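Local atomic coordinates of solute-binding periplasmic protein of iron/siderophore ABC transporter (Yersinia pestis, PDB entry 6B2X), a protein that probably binds an iron-siderophore complex in the periplasm and delivers it to an ABC transporter for import. Residues Val49-Lys54 and Gly180-Arg185; Pro273-Ala278 and His325-Trp330. All blocks are in the same frame, centred on the assembly; numbering follows the deposited sequence.

Overall arrangement
The two contacts lie on opposite sides of the chain's centre, their own centres 40 Å apart and their nearest atoms about 18 Å apart. No element is common to both. Contact 1 is at the surface, where the loop running on from strand 48-50 meets the C-terminal end of helix 168-182, close to the edge of the five-stranded parallel sheet. Contact 2 is buried inside the mixed sheet and pairs two adjacent parallel strands, 275-280 and 326-330. Their chemistry follows from this: contact 1 rests on one histidine-to-carbonyl bond and a small apolar touch, whereas contact 2 repeats backbone hydrogen bonds between strands and packs Tyr327 with branched side chains on one face of the sheet.

Contact 1 (Val49-Lys54 and Gly180-Arg185); sequences VTIPAK and GKALHR
Ile51 meets Ala182 where the loop after strand 48-50 passes the last turn of helix 168-182. Ile51 CD1 lies 3.7 Å from Ala182 CB, and the small alanine lets the branched chain come close to the helix. With chi1 at -59°, the other branch is anti to the backbone N; this Ile51 CG2 lies 3.7 Å from Ala182 O and also approaches the His184 ring. At Pro52 the contact turns polar. His184 NE2 donates to Pro52 O at 2.9 Å with an N-H...O angle of 163°; the oxygen lies in the ring plane at the imidazole edge, and the nitrogen lies in the carbonyl plane, so both flat groups are well turned for the bond. Ala53 O is 3.2 Å from His184 NE2, but the angle is too poor for a second bond. His184 lies just past the helix end, and Arg185 NH1 donates to His184 O at 2.8 Å, from above the carbonyl plane. Ile51 also rests on Val41 of strand 40-42, while Ala182 packs against Ile132 and Val160, so the contact ties the N-terminal strand pair 40-42/48-50 to a helix end lying on strands 132-136 and 159-162 of the parallel sheet, in one lobe of the periplasmic-binding-protein fold.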
ATOM      1  N   VAL A  49       8.000  20.604  12.585  1.00 31.43           N
ATOM      2  CA  VAL A  49       8.107  19.653  13.678  1.00 34.30           C
ATOM      3  C   VAL A  49       9.571  19.532  14.050  1.00 33.75           C
ATOM      4  O   VAL A  49      10.406  19.223  13.192  1.00 35.66           O
ATOM      5  CB  VAL A  49       7.547  18.276  13.291  1.00 37.24           C
ATOM      6  CG1 VAL A  49       8.054  17.242  14.242  1.00 31.91           C
ATOM      7  CG2 VAL A  49       6.020  18.317  13.254  1.00 37.02           C
ATOM      8  N   THR A  50       9.884  19.760  15.323  1.00 32.59           N
ATOM      9  CA  THR A  50      11.260  19.619  15.771  1.00 33.26           C
ATOM     10  C   THR A  50      11.604  18.145  15.901  1.00 35.15           C
ATOM     11  O   THR A  50      10.793  17.337  16.371  1.00 35.24           O
ATOM     12  CB  THR A  50      11.475  20.342  17.098  1.00 34.24           C
ATOM     13  OG1 THR A  50      10.965  21.675  17.014  1.00 33.07           O
ATOM     14  CG2 THR A  50      12.947  20.419  17.424  1.00 37.88           C
ATOM     15  N   ILE A  51      12.806  17.785  15.469  1.00 31.60           N
ATOM     16  CA  ILE A  51      13.238  16.394  15.450  1.00 34.44           C
ATOM     17  C   ILE A  51      14.251  16.197  16.574  1.00 41.21           C
ATOM     18  O   ILE A  51      15.366  16.737  16.499  1.00 37.58           O
ATOM     19  CB  ILE A  51      13.838  16.006  14.094  1.00 36.34           C
ATOM     20  CG1 ILE A  51      12.804  16.224  12.984  1.00 39.17           C
ATOM     21  CG2 ILE A  51      14.342  14.573  14.139  1.00 32.17           C
ATOM     22  CD1 ILE A  51      11.479  15.505  13.240  1.00 31.62           C
ATOM     23  N   PRO A  52      13.931  15.412  17.610  1.00 37.71           N
ATOM     24  CA  PRO A  52      14.894  15.206  18.695  1.00 34.66           C
ATOM     25  C   PRO A  52      16.136  14.509  18.189  1.00 37.97           C
ATOM     26  O   PRO A  52      16.120  13.812  17.171  1.00 33.51           O
ATOM     27  CB  PRO A  52      14.124  14.340  19.697  1.00 40.32           C
ATOM     28  CG  PRO A  52      13.073  13.682  18.911  1.00 35.11           C
ATOM     29  CD  PRO A  52      12.671  14.700  17.869  1.00 37.96           C
ATOM     30  N   ALA A  53      17.238  14.738  18.897  1.00 42.67           N
ATOM     31  CA  ALA A  53      18.501  14.178  18.451  1.00 42.46           C
ATOM     32  C   ALA A  53      18.498  12.666  18.573  1.00 47.46           C
ATOM     33  O   ALA A  53      19.140  11.977  17.773  1.00 56.37           O
ATOM     34  CB  ALA A  53      19.647  14.793  19.254  1.00 46.60           C
ATOM     35  N   LYS A  54      17.782  12.134  19.555  1.00 44.89           N
ATOM     36  CA  LYS A  54      17.707  10.699  19.793  1.00 46.46           C
ATOM     37  C   LYS A  54      16.284  10.221  19.542  1.00 38.22           C
ATOM     38  O   LYS A  54      15.335  10.759  20.122  1.00 37.54           O
ATOM     39  CB  LYS A  54      18.134  10.349  21.218  1.00 46.79           C
ATOM     40  CG  LYS A  54      19.653  10.366  21.429  1.00 61.57           C
ATOM     41  CD  LYS A  54      20.126   9.201  22.298  1.00 65.57           C
ATOM     42  CE  LYS A  54      19.801   7.846  21.658  1.00 64.83           C
ATOM     43  NZ  LYS A  54      20.815   7.366  20.663  1.00 78.29           N
ATOM     44  N   GLY A 180      12.974   9.380   6.768  1.00 28.85           N
ATOM     45  CA  GLY A 180      14.416   9.300   6.914  1.00 28.67           C
ATOM     46  C   GLY A 180      14.953  10.379   7.834  1.00 29.88           C
ATOM     47  O   GLY A 180      15.737  10.099   8.741  1.00 30.17           O
ATOM     48  N   LYS A 181      14.482  11.616   7.652  1.00 32.67           N
ATOM     49  CA  LYS A 181      14.949  12.717   8.488  1.00 36.05           C
ATOM     50  C   LYS A 181      14.447  12.582   9.925  1.00 33.12           C
ATOM     51  O   LYS A 181      15.206  12.796  10.872  1.00 31.65           O
ATOM     52  CB  LYS A 181      14.501  14.058   7.911  1.00 28.67           C
ATOM     53  CG  LYS A 181      15.552  14.858   7.117  1.00 45.28           C
ATOM     54  CD  LYS A 181      15.754  14.278   5.714  1.00 43.09           C
ATOM     55  CE  LYS A 181      16.368  15.284   4.726  1.00 41.45           C
ATOM     56  NZ  LYS A 181      15.392  16.357   4.300  1.00 49.10           N
ATOM     57  N   ALA A 182      13.156  12.271  10.110  1.00 28.10           N
ATOM     58  CA  ALA A 182      12.576  12.313  11.450  1.00 29.36           C
ATOM     59  C   ALA A 182      13.002  11.134  12.315  1.00 28.07           C
ATOM     60  O   ALA A 182      12.860  11.209  13.538  1.00 29.51           O
ATOM     61  CB  ALA A 182      11.049  12.354  11.378  1.00 26.79           C
ATOM     62  N   LEU A 183      13.533  10.068  11.715  1.00 28.62           N
ATOM     63  CA  LEU A 183      13.899   8.845  12.422  1.00 25.90           C
ATOM     64  C   LEU A 183      15.385   8.535  12.312  1.00 31.56           C
ATOM     65  O   LEU A 183      15.814   7.443  12.718  1.00 26.03           O
ATOM     66  CB  LEU A 183      13.082   7.656  11.902  1.00 26.78           C
ATOM     67  CG  LEU A 183      11.563   7.867  11.839  1.00 28.06           C
ATOM     68  CD1 LEU A 183      10.913   6.631  11.241  1.00 32.39           C
ATOM     69  CD2 LEU A 183      10.952   8.217  13.217  1.00 25.17           C
ATOM     70  N   HIS A 184      16.175   9.473  11.782  1.00 28.72           N
ATOM     71  CA  HIS A 184      17.621   9.320  11.642  1.00 26.22           C
ATOM     72  C   HIS A 184      17.954   8.059  10.864  1.00 27.29           C
ATOM     73  O   HIS A 184      18.725   7.213  11.304  1.00 25.73           O
ATOM     74  CB  HIS A 184      18.332   9.340  13.002  1.00 28.87           C
ATOM     75  CG  HIS A 184      18.033  10.566  13.808  1.00 30.15           C
ATOM     76  ND1 HIS A 184      18.551  11.802  13.500  1.00 32.95           N
ATOM     77  CD2 HIS A 184      17.224  10.757  14.878  1.00 34.13           C
ATOM     78  CE1 HIS A 184      18.095  12.697  14.355  1.00 36.41           C
ATOM     79  NE2 HIS A 184      17.288  12.087  15.205  1.00 36.83           N
ATOM     80  N   ARG A 185      17.340   7.938   9.690  1.00 32.05           N
ATOM     81  CA  ARG A 185      17.627   6.865   8.743  1.00 28.88           C
ATOM     82  C   ARG A 185      17.729   7.467   7.338  1.00 34.05           C
ATOM     83  O   ARG A 185      17.177   6.955   6.363  1.00 29.25           O
ATOM     84  CB  ARG A 185      16.553   5.774   8.844  1.00 30.45           C
ATOM     85  CG  ARG A 185      16.466   5.083  10.219  1.00 26.31           C
ATOM     86  CD  ARG A 185      17.597   4.090  10.366  1.00 31.46           C
ATOM     87  NE  ARG A 185      17.566   3.300  11.601  1.00 31.74           N
ATOM     88  CZ  ARG A 185      17.984   3.744  12.786  1.00 33.37           C
ATOM     89  NH1 ARG A 185      18.440   4.986  12.903  1.00 29.08           N
ATOM     90  NH2 ARG A 185      17.930   2.953  13.862  1.00 32.49           N
TER

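Contact 2 (Pro273-Ala278 and His325-Trp330); sequences PDIYIA and HSYAIW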
ATOM      1  N   PRO A 273     -14.087  -1.898 -20.303  1.00 56.75           N
ATOM      2  CA  PRO A 273     -12.663  -1.676 -20.035  1.00 44.92           C
ATOM      3  C   PRO A 273     -11.809  -2.775 -20.659  1.00 47.04           C
ATOM      4  O   PRO A 273     -12.150  -3.959 -20.610  1.00 48.14           O
ATOM      5  CB  PRO A 273     -12.588  -1.692 -18.507  1.00 47.28           C
ATOM      6  CG  PRO A 273     -13.997  -1.464 -18.051  1.00 51.76           C
ATOM      7  CD  PRO A 273     -14.826  -2.164 -19.058  1.00 55.37           C
ATOM      8  N   ASP A 274     -10.702  -2.373 -21.284  1.00 45.59           N
ATOM      9  CA  ASP A 274      -9.814  -3.379 -21.862  1.00 47.31           C
ATOM     10  C   ASP A 274      -9.218  -4.284 -20.792  1.00 44.81           C
ATOM     11  O   ASP A 274      -8.986  -5.471 -21.053  1.00 47.24           O
ATOM     12  CB  ASP A 274      -8.703  -2.716 -22.673  1.00 44.36           C
ATOM     13  CG  ASP A 274      -9.247  -1.917 -23.837  1.00 55.59           C
ATOM     14  OD1 ASP A 274      -9.811  -2.536 -24.772  1.00 54.98           O
ATOM     15  OD2 ASP A 274      -9.138  -0.669 -23.798  1.00 53.43           O
ATOM     16  N   ILE A 275      -8.982  -3.748 -19.585  1.00 45.18           N
ATOM     17  CA  ILE A 275      -8.339  -4.457 -18.481  1.00 46.65           C
ATOM     18  C   ILE A 275      -9.221  -4.379 -17.236  1.00 47.77           C
ATOM     19  O   ILE A 275      -9.784  -3.322 -16.919  1.00 46.69           O
ATOM     20  CB  ILE A 275      -6.934  -3.885 -18.187  1.00 45.63           C
ATOM     21  CG1 ILE A 275      -6.173  -3.619 -19.488  1.00 46.00           C
ATOM     22  CG2 ILE A 275      -6.137  -4.829 -17.289  1.00 43.43           C
ATOM     23  CD1 ILE A 275      -5.632  -4.881 -20.167  1.00 51.23           C
ATOM     24  N   TYR A 276      -9.350  -5.511 -16.539  1.00 50.06           N
ATOM     25  CA  TYR A 276     -10.055  -5.599 -15.265  1.00 49.19           C
ATOM     26  C   TYR A 276      -9.075  -5.914 -14.139  1.00 45.05           C
ATOM     27  O   TYR A 276      -8.155  -6.731 -14.309  1.00 42.57           O
ATOM     28  CB  TYR A 276     -11.148  -6.671 -15.279  1.00 46.38           C
ATOM     29  CG  TYR A 276     -11.829  -6.759 -13.934  1.00 44.67           C
ATOM     30  CD1 TYR A 276     -12.843  -5.870 -13.590  1.00 44.82           C
ATOM     31  CD2 TYR A 276     -11.417  -7.679 -12.979  1.00 44.10           C
ATOM     32  CE1 TYR A 276     -13.460  -5.924 -12.347  1.00 43.03           C
ATOM     33  CE2 TYR A 276     -12.026  -7.737 -11.730  1.00 47.40           C
ATOM     34  CZ  TYR A 276     -13.049  -6.857 -11.420  1.00 41.65           C
ATOM     35  OH  TYR A 276     -13.654  -6.903 -10.171  1.00 46.21           O
ATOM     36  N   ILE A 277      -9.292  -5.278 -12.982  1.00 40.64           N
ATOM     37  CA  ILE A 277      -8.365  -5.346 -11.852  1.00 40.76           C
ATOM     38  C   ILE A 277      -9.146  -5.266 -10.552  1.00 40.93           C
ATOM     39  O   ILE A 277      -9.848  -4.282 -10.309  1.00 39.54           O
ATOM     40  CB  ILE A 277      -7.314  -4.216 -11.886  1.00 42.43           C
ATOM     41  CG1 ILE A 277      -6.394  -4.308 -13.116  1.00 36.02           C
ATOM     42  CG2 ILE A 277      -6.493  -4.246 -10.583  1.00 43.70           C
ATOM     43  CD1 ILE A 277      -5.276  -3.237 -13.148  1.00 35.24           C
ATOM     44  N   ALA A 278      -9.028  -6.287  -9.702  1.00 41.86           N
ATOM     45  CA  ALA A 278      -9.682  -6.309  -8.398  1.00 41.23           C
ATOM     46  C   ALA A 278      -8.634  -6.316  -7.288  1.00 40.27           C
ATOM     47  O   ALA A 278      -7.577  -6.945  -7.416  1.00 36.20           O
ATOM     48  CB  ALA A 278     -10.587  -7.532  -8.260  1.00 39.76           C
ATOM     49  N   HIS A 325      -7.973 -10.912 -19.683  1.00 58.57           N
ATOM     50  CA  HIS A 325      -7.413  -9.618 -19.309  1.00 57.37           C
ATOM     51  C   HIS A 325      -7.982  -9.172 -17.964  1.00 54.51           C
ATOM     52  O   HIS A 325      -8.429  -8.034 -17.819  1.00 52.89           O
ATOM     53  CB  HIS A 325      -7.682  -8.576 -20.407  1.00 57.49           C
ATOM     54  CG  HIS A 325      -7.062  -8.923 -21.729  1.00 59.13           C
ATOM     55  ND1 HIS A 325      -7.789  -9.009 -22.896  1.00 59.25           N
ATOM     56  CD2 HIS A 325      -5.782  -9.216 -22.064  1.00 59.66           C
ATOM     57  CE1 HIS A 325      -6.986  -9.342 -23.893  1.00 59.73           C
ATOM     58  NE2 HIS A 325      -5.763  -9.474 -23.414  1.00 61.92           N
ATOM     59  N   SER A 326      -7.970 -10.064 -16.972  1.00 58.28           N
ATOM     60  CA  SER A 326      -8.441  -9.750 -15.629  1.00 54.89           C
ATOM     61  C   SER A 326      -7.356 -10.101 -14.625  1.00 46.41           C
ATOM     62  O   SER A 326      -6.568 -11.024 -14.837  1.00 52.68           O
ATOM     63  CB  SER A 326      -9.728 -10.489 -15.301  1.00 55.22           C
ATOM     64  OG  SER A 326     -10.837  -9.815 -15.874  1.00 57.77           O
ATOM     65  N   TYR A 327      -7.285  -9.320 -13.554  1.00 48.27           N
ATOM     66  CA  TYR A 327      -6.138  -9.389 -12.661  1.00 45.80           C
ATOM     67  C   TYR A 327      -6.570  -8.994 -11.257  1.00 43.92           C
ATOM     68  O   TYR A 327      -7.644  -8.421 -11.053  1.00 38.77           O
ATOM     69  CB  TYR A 327      -4.992  -8.502 -13.156  1.00 43.76           C
ATOM     70  CG  TYR A 327      -4.673  -8.636 -14.642  1.00 47.11           C
ATOM     71  CD1 TYR A 327      -5.355  -7.883 -15.587  1.00 44.92           C
ATOM     72  CD2 TYR A 327      -3.693  -9.521 -15.096  1.00 49.76           C
ATOM     73  CE1 TYR A 327      -5.083  -8.006 -16.939  1.00 46.24           C
ATOM     74  CE2 TYR A 327      -3.412  -9.646 -16.458  1.00 50.41           C
ATOM     75  CZ  TYR A 327      -4.117  -8.878 -17.373  1.00 50.89           C
ATOM     76  OH  TYR A 327      -3.863  -8.965 -18.729  1.00 54.47           O
ATOM     77  N   ALA A 328      -5.732  -9.343 -10.280  1.00 43.84           N
ATOM     78  CA  ALA A 328      -5.977  -9.001  -8.886  1.00 40.69           C
ATOM     79  C   ALA A 328      -4.686  -8.475  -8.271  1.00 37.04           C
ATOM     80  O   ALA A 328      -3.598  -8.951  -8.598  1.00 35.68           O
ATOM     81  CB  ALA A 328      -6.521 -10.207  -8.094  1.00 39.98           C
ATOM     82  N   ILE A 329      -4.807  -7.467  -7.406  1.00 36.26           N
ATOM     83  CA  ILE A 329      -3.657  -6.793  -6.814  1.00 32.50           C
ATOM     84  C   ILE A 329      -3.869  -6.699  -5.310  1.00 28.14           C
ATOM     85  O   ILE A 329      -4.996  -6.518  -4.840  1.00 30.46           O
ATOM     86  CB  ILE A 329      -3.419  -5.384  -7.422  1.00 30.63           C
ATOM     87  CG1 ILE A 329      -2.110  -4.782  -6.898  1.00 22.65           C
ATOM     88  CG2 ILE A 329      -4.596  -4.442  -7.172  1.00 24.69           C
ATOM     89  CD1 ILE A 329      -0.910  -5.337  -7.593  1.00 26.17           C
ATOM     90  N   TRP A 330      -2.779  -6.841  -4.557  1.00 32.89           N
ATOM     91  CA  TRP A 330      -2.842  -6.779  -3.102  1.00 32.39           C
ATOM     92  C   TRP A 330      -3.341  -5.418  -2.679  1.00 27.22           C
ATOM     93  O   TRP A 330      -2.741  -4.400  -3.035  1.00 29.65           O
ATOM     94  CB  TRP A 330      -1.463  -7.030  -2.509  1.00 25.44           C
ATOM     95  CG  TRP A 330      -1.439  -7.277  -1.030  1.00 29.93           C
ATOM     96  CD1 TRP A 330      -2.229  -8.148  -0.324  1.00 35.13           C
ATOM     97  CD2 TRP A 330      -0.546  -6.691  -0.080  1.00 31.20           C
ATOM     98  NE1 TRP A 330      -1.888  -8.128   1.008  1.00 31.32           N
ATOM     99  CE2 TRP A 330      -0.856  -7.247   1.185  1.00 28.04           C
ATOM    100  CE3 TRP A 330       0.484  -5.742  -0.172  1.00 29.72           C
ATOM    101  CZ2 TRP A 330      -0.172  -6.894   2.343  1.00 26.94           C
ATOM    102  CZ3 TRP A 330       1.155  -5.386   0.980  1.00 32.33           C
ATOM    103  CH2 TRP A 330       0.823  -5.962   2.228  1.00 29.84           C
TER
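Two neighbouring parallel strands of the mixed sheet, 275-280 and 326-330, meet here, with Tyr276, Ile277 and Ala278 opposite Ser326, Tyr327 and Ala328. Tyr276 N donates to His325 O at 3.0 Å, nearly straight at 170°, and Ala278 N to Tyr327 O at 2.9 Å. In return Ile329 N reaches Ala278 O at 2.8 Å, while the bond from Tyr327 N to Tyr276 O is weak, bent to 122°. The bonds thus alternate in direction, as parallel pairing requires, and the strand axes cross at -32°. Strand 217-221 flanks 275-280 and the antiparallel strand 381-383 flanks 326-330, so both strands are interior to the sheet, one of two large sheets in the chain, consistent with the two-lobed periplasmic-binding-protein fold. Side chains alternate between its faces. On the face carrying Ile277 and Tyr327, Ile275 CG2 lies 3.4 Å from Tyr327 CE1, the isoleucine crossing the ring obliquely, and Ile277 CG2 runs beside Ile329 CG2 at 3.9 Å, the two chains pointing the same way. Helix 340-350 covers this face, which suits its apolar residues, with Trp349 stacked on Tyr327. On the other face Tyr276 CD2 lies 3.6 Å from Ser326 OG. That hydroxyl is weakly bonded to Ala320 O, and the small Ala278 and Ala328 occupy the same face farther along.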